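Long-range contact in transcriptional regulator ComR (Streptococcus vestibularis F0396, PDB 6HU8), which probably binds DNA as a competence regulator of the RNPP family, pairing a helix-turn-helix domain with a peptide-binding TPR domain: residues E117-N128 with R138-L148. Residues are numbered along the deposited sequence; the frame is centred on the assembly and turned at random.
Sequences EEELLTLDILEN and RPKVEEIYEDL
L121 is the knob of this helix pair. It fills the hollow between V141, I144, Y145 and L148, and its two methyls part there. L121 CD1 lies 3.7 Å from V141 CG1, while L121 CD2 meets L148 CD1 tip to tip at 3.5 Å. With CG anti to the backbone N (chi1 175°), the fork opens into this hollow. L148 forms one wall of it and also rests on E118. L148 CD2 is 3.7 Å from E118 CG, and the two side chains cross at about a right angle. I144 crosses E117 at a slant, I144 CG2 3.8 Å from E117 CG. A water also joins E117 OE2 to I144 O. At the other end R138, at the N-cap position, bends at chi2 and chi3 to bring its guanidinium to D124, E127 and N128. R138 NE and NH2 both grip N128 OD1, each at 3.1 Å; NE comes in the carbonyl plane, on a lone pair. NH2 also forms salt bridges with D124 and E127, and meets D124 OD1 from above the carboxylate plane. V141 CG2 lies over one guanidinium face, toward its rim. The axes cross at -120°, 10.5 Å apart. Helices 117-131 and 139-152 are consecutive in the ComR tetratricopeptide region. N128 ND2 is hydrogen-bonded to Y168 OH of helix 160-173, where Y145 also packs. E117 salt-bridges R39 of helix 34-41 in the HTH region, and L148 touches Q36 there, so this end adjoins the probable DNA-binding domain.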
ATOM      1  N   GLU A 117     -10.841   7.018   8.284  1.00 37.10           N
ATOM      2  CA  GLU A 117      -9.436   7.385   8.294  1.00 39.30           C
ATOM      3  C   GLU A 117      -8.583   6.537   7.354  1.00 34.99           C
ATOM      4  O   GLU A 117      -7.703   7.059   6.670  1.00 34.82           O
ATOM      5  CB  GLU A 117      -8.916   7.271   9.716  1.00 39.08           C
ATOM      6  CG  GLU A 117      -7.690   8.055  10.026  1.00 43.70           C
ATOM      7  CD  GLU A 117      -7.420   8.032  11.526  1.00 39.59           C
ATOM      8  OE1 GLU A 117      -7.966   8.893  12.262  1.00 41.98           O
ATOM      9  OE2 GLU A 117      -6.677   7.125  11.961  1.00 39.88           O
ATOM     10  N   GLU A 118      -8.833   5.234   7.334  1.00 32.49           N
ATOM     11  CA  GLU A 118      -8.000   4.331   6.542  1.00 35.39           C
ATOM     12  C   GLU A 118      -8.155   4.536   5.040  1.00 37.58           C
ATOM     13  O   GLU A 118      -7.204   4.363   4.286  1.00 35.62           O
ATOM     14  CB  GLU A 118      -8.319   2.876   6.867  1.00 36.55           C
ATOM     15  CG  GLU A 118      -8.265   2.548   8.327  1.00 42.60           C
ATOM     16  CD  GLU A 118      -9.626   2.660   9.011  1.00 44.64           C
ATOM     17  OE1 GLU A 118     -10.187   3.787   9.079  1.00 40.97           O
ATOM     18  OE2 GLU A 118     -10.110   1.603   9.483  1.00 41.74           O
ATOM     19  N   GLU A 119      -9.370   4.854   4.600  1.00 35.87           N
ATOM     20  CA  GLU A 119      -9.592   5.135   3.196  1.00 36.41           C
ATOM     21  C   GLU A 119      -8.916   6.444   2.816  1.00 38.27           C
ATOM     22  O   GLU A 119      -8.270   6.543   1.760  1.00 37.35           O
ATOM     23  CB  GLU A 119     -11.090   5.189   2.875  1.00 37.86           C
ATOM     24  CG  GLU A 119     -11.792   3.826   2.972  1.00 35.59           C
ATOM     25  CD  GLU A 119     -11.244   2.793   1.980  1.00 41.83           C
ATOM     26  OE1 GLU A 119     -10.916   3.164   0.823  1.00 43.69           O
ATOM     27  OE2 GLU A 119     -11.145   1.601   2.352  1.00 43.06           O
ATOM     28  N   LEU A 120      -9.058   7.438   3.686  1.00 35.31           N
ATOM     29  CA  LEU A 120      -8.474   8.747   3.450  1.00 34.13           C
ATOM     30  C   LEU A 120      -6.968   8.649   3.382  1.00 36.42           C
ATOM     31  O   LEU A 120      -6.354   9.324   2.562  1.00 33.66           O
ATOM     32  CB  LEU A 120      -8.881   9.727   4.553  1.00 32.58           C
ATOM     33  CG  LEU A 120     -10.328  10.229   4.453  1.00 34.14           C
ATOM     34  CD1 LEU A 120     -10.739  11.006   5.709  1.00 35.62           C
ATOM     35  CD2 LEU A 120     -10.466  11.093   3.209  1.00 34.17           C
ATOM     36  N   LEU A 121      -6.374   7.833   4.256  1.00 35.68           N
ATOM     37  CA  LEU A 121      -4.915   7.622   4.219  1.00 35.14           C
ATOM     38  C   LEU A 121      -4.481   6.971   2.909  1.00 36.27           C
ATOM     39  O   LEU A 121      -3.435   7.309   2.345  1.00 39.54           O
ATOM     40  CB  LEU A 121      -4.440   6.758   5.387  1.00 37.37           C
ATOM     41  CG  LEU A 121      -2.931   6.428   5.311  1.00 37.19           C
ATOM     42  CD1 LEU A 121      -2.109   7.680   5.595  1.00 35.63           C
ATOM     43  CD2 LEU A 121      -2.547   5.303   6.267  1.00 34.86           C
ATOM     44  N   THR A 122      -5.283   6.028   2.419  1.00 37.24           N
ATOM     45  CA  THR A 122      -4.985   5.388   1.144  1.00 36.51           C
ATOM     46  C   THR A 122      -4.834   6.432   0.045  1.00 41.16           C
ATOM     47  O   THR A 122      -3.924   6.341  -0.796  1.00 41.43           O
ATOM     48  CB  THR A 122      -6.073   4.358   0.754  1.00 41.57           C
ATOM     49  OG1 THR A 122      -5.827   3.130   1.457  1.00 42.94           O
ATOM     50  CG2 THR A 122      -6.032   4.074  -0.737  1.00 46.91           C
ATOM     51  N   LEU A 123      -5.707   7.437   0.061  1.00 36.46           N
ATOM     52  CA  LEU A 123      -5.645   8.485  -0.950  1.00 38.70           C
ATOM     53  C   LEU A 123      -4.379   9.327  -0.773  1.00 39.37           C
ATOM     54  O   LEU A 123      -3.695   9.637  -1.743  1.00 38.98           O
ATOM     55  CB  LEU A 123      -6.894   9.360  -0.890  1.00 38.86           C
ATOM     56  CG  LEU A 123      -8.193   8.618  -1.242  1.00 36.84           C
ATOM     57  CD1 LEU A 123      -9.418   9.538  -1.175  1.00 35.46           C
ATOM     58  CD2 LEU A 123      -8.085   7.955  -2.612  1.00 42.20           C
ATOM     59  N   ASP A 124      -4.075   9.688   0.472  1.00 37.98           N
ATOM     60  CA  ASP A 124      -2.865  10.442   0.773  1.00 38.99           C
ATOM     61  C   ASP A 124      -1.597   9.693   0.335  1.00 42.87           C
ATOM     62  O   ASP A 124      -0.677  10.306  -0.208  1.00 45.46           O
ATOM     63  CB  ASP A 124      -2.789  10.751   2.268  1.00 40.44           C
ATOM     64  CG  ASP A 124      -3.675  11.919   2.677  1.00 43.32           C
ATOM     65  OD1 ASP A 124      -3.909  12.829   1.850  1.00 42.72           O
ATOM     66  OD2 ASP A 124      -4.120  11.933   3.840  1.00 50.01           O
ATOM     67  N   ILE A 125      -1.546   8.383   0.591  1.00 40.76           N
ATOM     68  CA  ILE A 125      -0.373   7.572   0.251  1.00 41.70           C
ATOM     69  C   ILE A 125      -0.119   7.538  -1.253  1.00 42.59           C
ATOM     70  O   ILE A 125       0.991   7.803  -1.705  1.00 46.21           O
ATOM     71  CB  ILE A 125      -0.509   6.113   0.745  1.00 41.75           C
ATOM     72  CG1 ILE A 125      -0.371   6.037   2.262  1.00 34.69           C
ATOM     73  CG2 ILE A 125       0.539   5.203   0.076  1.00 39.66           C
ATOM     74  CD1 ILE A 125      -0.645   4.646   2.815  1.00 37.46           C
ATOM     75  N   LEU A 126      -1.142   7.188  -2.023  1.00 44.93           N
ATOM     76  CA  LEU A 126      -1.043   7.198  -3.473  1.00 46.53           C
ATOM     77  C   LEU A 126      -0.567   8.551  -3.978  1.00 49.90           C
ATOM     78  O   LEU A 126       0.297   8.632  -4.855  1.00 47.73           O
ATOM     79  CB  LEU A 126      -2.397   6.856  -4.105  1.00 44.46           C
ATOM     80  CG  LEU A 126      -2.864   5.418  -3.910  1.00 45.35           C
ATOM     81  CD1 LEU A 126      -4.319   5.281  -4.313  1.00 44.37           C
ATOM     82  CD2 LEU A 126      -1.987   4.481  -4.725  1.00 46.32           C
ATOM     83  N   GLU A 127      -1.135   9.613  -3.418  1.00 44.52           N
ATOM     84  CA  GLU A 127      -0.815  10.962  -3.853  1.00 44.96           C
ATOM     85  C   GLU A 127       0.626  11.329  -3.502  1.00 49.59           C
ATOM     86  O   GLU A 127       1.340  11.877  -4.340  1.00 48.04           O
ATOM     87  CB  GLU A 127      -1.781  11.967  -3.235  1.00 45.63           C
ATOM     88  CG  GLU A 127      -1.679  13.357  -3.832  1.00 52.65           C
ATOM     89  CD  GLU A 127      -2.448  14.396  -3.029  1.00 58.59           C
ATOM     90  OE1 GLU A 127      -3.256  15.129  -3.630  1.00 63.30           O
ATOM     91  OE2 GLU A 127      -2.234  14.488  -1.799  1.00 60.15           O
ATOM     92  N   ASN A 128       1.046  11.031  -2.270  1.00 44.84           N
ATOM     93  CA  ASN A 128       2.396  11.355  -1.822  1.00 47.02           C
ATOM     94  C   ASN A 128       3.461  10.626  -2.659  1.00 50.20           C
ATOM     95  O   ASN A 128       4.364  11.256  -3.195  1.00 53.18           O
ATOM     96  CB  ASN A 128       2.559  11.033  -0.332  1.00 48.63           C
ATOM     97  CG  ASN A 128       1.933  12.101   0.580  1.00 49.69           C
ATOM     98  OD1 ASN A 128       1.366  13.080   0.101  1.00 49.71           O
ATOM     99  ND2 ASN A 128       2.033  11.903   1.897  1.00 46.43           N
ATOM    100  N   ARG A 138       4.477  15.851   5.717  1.00 60.52           N
ATOM    101  CA  ARG A 138       3.077  15.594   6.057  1.00 56.34           C
ATOM    102  C   ARG A 138       2.888  14.888   7.404  1.00 56.70           C
ATOM    103  O   ARG A 138       2.407  13.752   7.441  1.00 51.77           O
ATOM    104  CB  ARG A 138       2.439  14.759   4.950  1.00 59.46           C
ATOM    105  CG  ARG A 138       2.649  15.349   3.579  1.00 57.11           C
ATOM    106  CD  ARG A 138       1.414  16.080   3.109  1.00 58.87           C
ATOM    107  NE  ARG A 138       0.687  15.284   2.117  1.00 62.80           N
ATOM    108  CZ  ARG A 138      -0.627  15.066   2.143  1.00 62.16           C
ATOM    109  NH1 ARG A 138      -1.365  15.593   3.118  1.00 61.93           N
ATOM    110  NH2 ARG A 138      -1.199  14.324   1.192  1.00 59.27           N
ATOM    111  N   PRO A 139       3.233  15.575   8.513  1.00 56.05           N
ATOM    112  CA  PRO A 139       3.163  15.018   9.873  1.00 53.11           C
ATOM    113  C   PRO A 139       1.784  14.481  10.254  1.00 49.91           C
ATOM    114  O   PRO A 139       1.699  13.495  10.997  1.00 46.02           O
ATOM    115  CB  PRO A 139       3.531  16.217  10.765  1.00 52.31           C
ATOM    116  CG  PRO A 139       3.201  17.416   9.943  1.00 53.15           C
ATOM    117  CD  PRO A 139       3.544  17.016   8.534  1.00 54.68           C
ATOM    118  N   LYS A 140       0.721  15.121   9.776  1.00 49.71           N
ATOM    119  CA  LYS A 140      -0.618  14.679  10.132  1.00 51.23           C
ATOM    120  C   LYS A 140      -0.905  13.339   9.463  1.00 46.66           C
ATOM    121  O   LYS A 140      -1.518  12.460  10.045  1.00 47.81           O
ATOM    122  CB  LYS A 140      -1.661  15.720   9.740  1.00 56.84           C
ATOM    123  CG  LYS A 140      -1.406  17.097  10.345  1.00 56.69           C
ATOM    124  CD  LYS A 140      -2.607  18.027  10.197  1.00 58.31           C
ATOM    125  CE  LYS A 140      -3.580  17.548   9.108  1.00 67.70           C
ATOM    126  NZ  LYS A 140      -4.905  18.227   9.191  1.00 65.81           N
ATOM    127  N   VAL A 141      -0.420  13.179   8.241  1.00 46.43           N
ATOM    128  CA  VAL A 141      -0.504  11.906   7.544  1.00 42.03           C
ATOM    129  C   VAL A 141       0.387  10.881   8.242  1.00 41.68           C
ATOM    130  O   VAL A 141       0.007   9.721   8.439  1.00 36.79           O
ATOM    131  CB  VAL A 141      -0.082  12.064   6.068  1.00 46.22           C
ATOM    132  CG1 VAL A 141       0.070  10.709   5.400  1.00 38.92           C
ATOM    133  CG2 VAL A 141      -1.075  12.944   5.337  1.00 43.86           C
ATOM    134  N   GLU A 142       1.573  11.325   8.641  1.00 41.32           N
ATOM    135  CA  GLU A 142       2.544  10.433   9.273  1.00 41.43           C
ATOM    136  C   GLU A 142       2.012   9.819  10.566  1.00 38.83           C
ATOM    137  O   GLU A 142       2.239   8.638  10.836  1.00 40.00           O
ATOM    138  CB  GLU A 142       3.858  11.182   9.544  1.00 42.01           C
ATOM    139  CG  GLU A 142       5.001  10.295  10.033  1.00 48.00           C
ATOM    140  CD  GLU A 142       5.486   9.301   8.972  1.00 50.70           C
ATOM    141  OE1 GLU A 142       5.051   9.397   7.791  1.00 45.44           O
ATOM    142  OE2 GLU A 142       6.299   8.418   9.331  1.00 50.88           O
ATOM    143  N   GLU A 143       1.311  10.632  11.357  1.00 41.01           N
ATOM    144  CA  GLU A 143       0.727  10.213  12.635  1.00 38.72           C
ATOM    145  C   GLU A 143      -0.324   9.116  12.422  1.00 37.38           C
ATOM    146  O   GLU A 143      -0.416   8.156  13.194  1.00 33.83           O
ATOM    147  CB  GLU A 143       0.118  11.430  13.351  1.00 38.55           C
ATOM    148  CG  GLU A 143      -0.456  11.161  14.735  1.00 42.81           C
ATOM    149  CD  GLU A 143      -1.149  12.389  15.355  1.00 48.95           C
ATOM    150  OE1 GLU A 143      -1.655  13.246  14.598  1.00 54.99           O
ATOM    151  OE2 GLU A 143      -1.196  12.502  16.600  1.00 47.77           O
ATOM    152  N   ILE A 144      -1.134   9.274  11.379  1.00 36.37           N
ATOM    153  CA  ILE A 144      -2.144   8.282  11.027  1.00 35.90           C
ATOM    154  C   ILE A 144      -1.489   7.020  10.455  1.00 35.51           C
ATOM    155  O   ILE A 144      -1.806   5.896  10.864  1.00 36.41           O
ATOM    156  CB  ILE A 144      -3.171   8.880  10.018  1.00 36.52           C
ATOM    157  CG1 ILE A 144      -4.075   9.885  10.734  1.00 37.61           C
ATOM    158  CG2 ILE A 144      -3.998   7.773   9.323  1.00 36.29           C
ATOM    159  CD1 ILE A 144      -4.645  10.970   9.842  1.00 38.21           C
ATOM    160  N   TYR A 145      -0.549   7.201   9.535  1.00 37.36           N
ATOM    161  CA  TYR A 145       0.154   6.066   8.965  1.00 35.71           C
ATOM    162  C   TYR A 145       0.816   5.261  10.078  1.00 35.51           C
ATOM    163  O   TYR A 145       0.820   4.030  10.044  1.00 38.57           O
ATOM    164  CB  TYR A 145       1.202   6.530   7.939  1.00 35.96           C
ATOM    165  CG  TYR A 145       2.385   5.606   7.827  1.00 37.82           C
ATOM    166  CD1 TYR A 145       2.352   4.484   6.985  1.00 37.32           C
ATOM    167  CD2 TYR A 145       3.552   5.865   8.539  1.00 40.35           C
ATOM    168  CE1 TYR A 145       3.452   3.637   6.884  1.00 33.14           C
ATOM    169  CE2 TYR A 145       4.641   5.032   8.453  1.00 38.25           C
ATOM    170  CZ  TYR A 145       4.596   3.931   7.633  1.00 41.70           C
ATOM    171  OH  TYR A 145       5.712   3.131   7.578  1.00 39.30           O
ATOM    172  N   GLU A 146       1.348   5.957  11.075  1.00 38.06           N
ATOM    173  CA  GLU A 146       2.123   5.277  12.118  1.00 40.35           C
ATOM    174  C   GLU A 146       1.292   4.203  12.824  1.00 39.24           C
ATOM    175  O   GLU A 146       1.746   3.073  12.976  1.00 37.06           O
ATOM    176  CB  GLU A 146       2.675   6.269  13.144  1.00 37.15           C
ATOM    177  CG  GLU A 146       3.619   5.605  14.126  1.00 44.07           C
ATOM    178  CD  GLU A 146       4.281   6.582  15.103  1.00 47.52           C
ATOM    179  OE1 GLU A 146       3.569   7.145  15.959  1.00 46.97           O
ATOM    180  OE2 GLU A 146       5.514   6.783  15.015  1.00 43.82           O
ATOM    181  N   ASP A 147       0.070   4.533  13.234  1.00 34.28           N
ATOM    182  CA  ASP A 147      -0.707   3.549  13.982  1.00 34.70           C
ATOM    183  C   ASP A 147      -1.270   2.460  13.070  1.00 32.08           C
ATOM    184  O   ASP A 147      -1.295   1.285  13.448  1.00 32.52           O
ATOM    185  CB  ASP A 147      -1.819   4.233  14.794  1.00 34.85           C
ATOM    186  CG  ASP A 147      -1.281   4.895  16.066  1.00 38.12           C
ATOM    187  OD1 ASP A 147      -0.073   4.712  16.357  1.00 34.37           O
ATOM    188  OD2 ASP A 147      -2.054   5.571  16.780  1.00 37.15           O
ATOM    189  N   LEU A 148      -1.702   2.822  11.866  1.00 32.75           N
ATOM    190  CA  LEU A 148      -2.159   1.795  10.914  1.00 35.37           C
ATOM    191  C   LEU A 148      -1.019   0.825  10.543  1.00 37.88           C
ATOM    192  O   LEU A 148      -1.253  -0.375  10.410  1.00 37.24           O
ATOM    193  CB  LEU A 148      -2.758   2.445   9.658  1.00 32.98           C
ATOM    194  CG  LEU A 148      -4.095   3.136   9.970  1.00 37.33           C
ATOM    195  CD1 LEU A 148      -4.574   4.030   8.827  1.00 35.23           C
ATOM    196  CD2 LEU A 148      -5.163   2.099  10.292  1.00 34.65           C
TER
HETATM  197  O   HOH W   1      -4.202   5.463  12.404  1.00 32.91           O